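PDB 6MFI: metallo-beta-lactamase from Simiduia agarivorans, which probably hydrolyses the beta-lactam ring of antibiotics as a class B3 enzyme, using two zinc ions held in one active site. Local coordinates for residues C62-I67 with H112-G117. Numbering follows the deposited sequence.
Sequences CGIAAI and HIDHVG. With ZN (zinc ion), chain C; ZN (zinc ion), chain B.
The imidazole of His115 meets Ile64 obliquely, with CD1 of Ile64 3.7 Å from His115 CE1, while one face of the same ring carries the carboxylate carbon of Asp114, offset toward the rim. At the edge of the His112 ring, in its plane, sits the water that bridges the two zinc ions. Both nitrogens of His115 are engaged: NE2 binds one zinc ion at 2.2 Å, and ND1 donates to a second water, 2.6 Å away, that in turn gives a hydrogen to the carbonyl oxygen of Ala65. The imidazole is thus gripped between metal and loop, which fixes its rotation. The carboxylate of Asp114 is turned to the same zinc, OD2 binding at 2.0 Å, and Ile64 CD1 lies 3.7 Å from that oxygen. Carbonyl O of Asp114 points at the forked side chain of Ile64, 3.2 Å from CG2 and 3.4 Å from CG1, while CD1, at the end of the CG1 branch, reaches both zinc ligands. That buried oxygen has no hydrogen-bonding partner. His253 completes the protein ligands of this zinc; the other is held by His112, His110 and His188. This is the dinuclear site of B3 metallo-beta-lactamases, built on the HxHxDH motif. The relay through water probably orients His115, whereas Ile64 only packs beside the ligands as a nonpolar neighbour, and the hydrogen bond from ND1 would probably make His115 a more electron-rich ligand.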
loop_
_atom_site.group_PDB
_atom_site.type_symbol
_atom_site.label_atom_id
_atom_site.label_comp_id
_atom_site.label_asym_id
_atom_site.label_seq_id
_atom_site.Cartn_x
_atom_site.Cartn_y
_atom_site.Cartn_z
ATOM N N CYS A 62 7.365 4.044 10.635
ATOM C CA CYS A 62 7.604 2.740 11.243
ATOM C C CYS A 62 6.357 1.868 11.269
ATOM O O CYS A 62 6.474 0.649 11.432
ATOM C CB CYS A 62 8.141 2.902 12.668
ATOM S SG CYS A 62 9.708 3.786 12.805
ATOM N N GLY A 63 5.174 2.458 11.107
ATOM C CA GLY A 63 3.939 1.701 11.170
ATOM C C GLY A 63 3.156 1.678 9.873
ATOM O O GLY A 63 2.329 0.786 9.662
ATOM N N ILE A 64 3.403 2.649 8.995
ATOM C CA ILE A 64 2.687 2.771 7.730
ATOM C C ILE A 64 3.703 2.854 6.600
ATOM O O ILE A 64 4.667 3.625 6.680
ATOM C CB ILE A 64 1.758 3.999 7.715
ATOM C CG1 ILE A 64 0.665 3.853 8.777
ATOM C CG2 ILE A 64 1.144 4.188 6.335
ATOM C CD1 ILE A 64 -0.237 2.653 8.569
ATOM N N ALA A 65 3.483 2.071 5.549
ATOM C CA ALA A 65 4.411 1.997 4.433
ATOM C C ALA A 65 4.073 3.023 3.358
ATOM O O ALA A 65 2.907 3.352 3.122
ATOM C CB ALA A 65 4.407 0.596 3.820
ATOM N N ALA A 66 5.120 3.530 2.712
ATOM C CA ALA A 66 5.002 4.369 1.528
ATOM C C ALA A 66 6.126 3.981 0.582
ATOM O O ALA A 66 7.292 3.954 0.984
ATOM C CB ALA A 66 5.078 5.859 1.878
ATOM N N ILE A 67 5.777 3.667 -0.663
ATOM C CA ILE A 67 6.715 3.095 -1.622
ATOM C C ILE A 67 7.035 4.144 -2.678
ATOM O O ILE A 67 6.133 4.637 -3.369
ATOM C CB ILE A 67 6.153 1.818 -2.263
ATOM C CG1 ILE A 67 5.702 0.836 -1.180
ATOM C CG2 ILE A 67 7.190 1.178 -3.172
ATOM C CD1 ILE A 67 6.788 0.479 -0.188
ATOM N N HIS A 112 -8.178 3.967 3.346
ATOM C CA HIS A 112 -8.313 4.224 4.771
ATOM C C HIS A 112 -7.403 5.376 5.187
ATOM O O HIS A 112 -6.385 5.650 4.547
ATOM C CB HIS A 112 -7.993 2.971 5.587
ATOM C CG HIS A 112 -9.150 2.032 5.726
ATOM N ND1 HIS A 112 -9.081 0.867 6.459
ATOM C CD2 HIS A 112 -10.407 2.086 5.226
ATOM C CE1 HIS A 112 -10.244 0.244 6.404
ATOM N NE2 HIS A 112 -11.067 0.963 5.662
ATOM N N ILE A 113 -7.786 6.046 6.277
ATOM C CA ILE A 113 -7.124 7.287 6.675
ATOM C C ILE A 113 -5.658 7.052 7.020
ATOM O O ILE A 113 -4.821 7.944 6.840
ATOM C CB ILE A 113 -7.883 7.942 7.848
ATOM C CG1 ILE A 113 -7.258 9.291 8.214
ATOM C CG2 ILE A 113 -7.918 7.014 9.055
ATOM C CD1 ILE A 113 -7.911 9.973 9.396
ATOM N N ASP A 114 -5.314 5.858 7.509
ATOM C CA ASP A 114 -3.930 5.601 7.884
ATOM C C ASP A 114 -3.018 5.400 6.681
ATOM O O ASP A 114 -1.801 5.293 6.864
ATOM C CB ASP A 114 -3.844 4.384 8.808
ATOM C CG ASP A 114 -4.509 3.156 8.223
ATOM O OD1 ASP A 114 -5.619 3.286 7.671
ATOM O OD2 ASP A 114 -3.919 2.060 8.322
ATOM N N HIS A 115 -3.563 5.356 5.468
ATOM C CA HIS A 115 -2.762 5.169 4.265
ATOM C C HIS A 115 -2.889 6.299 3.255
ATOM O O HIS A 115 -1.935 6.546 2.514
ATOM C CB HIS A 115 -3.135 3.848 3.575
ATOM C CG HIS A 115 -2.989 2.646 4.456
ATOM N ND1 HIS A 115 -1.773 2.232 4.956
ATOM C CD2 HIS A 115 -3.908 1.775 4.932
ATOM C CE1 HIS A 115 -1.950 1.155 5.701
ATOM N NE2 HIS A 115 -3.236 0.855 5.700
ATOM N N VAL A 116 -4.028 6.987 3.201
ATOM C CA VAL A 116 -4.240 8.040 2.213
ATOM C C VAL A 116 -4.697 9.318 2.904
ATOM O O VAL A 116 -5.167 10.254 2.247
ATOM C CB VAL A 116 -5.258 7.603 1.144
ATOM C CG1 VAL A 116 -4.741 6.399 0.373
ATOM C CG2 VAL A 116 -6.599 7.292 1.788
ATOM N N GLY A 117 -4.559 9.368 4.230
ATOM C CA GLY A 117 -5.023 10.533 4.967
ATOM C C GLY A 117 -4.289 11.806 4.588
ATOM O O GLY A 117 -4.879 12.889 4.561
HETATM ZN ZN ZN C . -7.379 -0.212 6.198
HETATM ZN ZN ZN B . -4.281 0.222 7.540
HETATM O O HOH W 1 0.328 2.734 3.472
HETATM O O HOH W 2 -6.255 0.260 7.760
#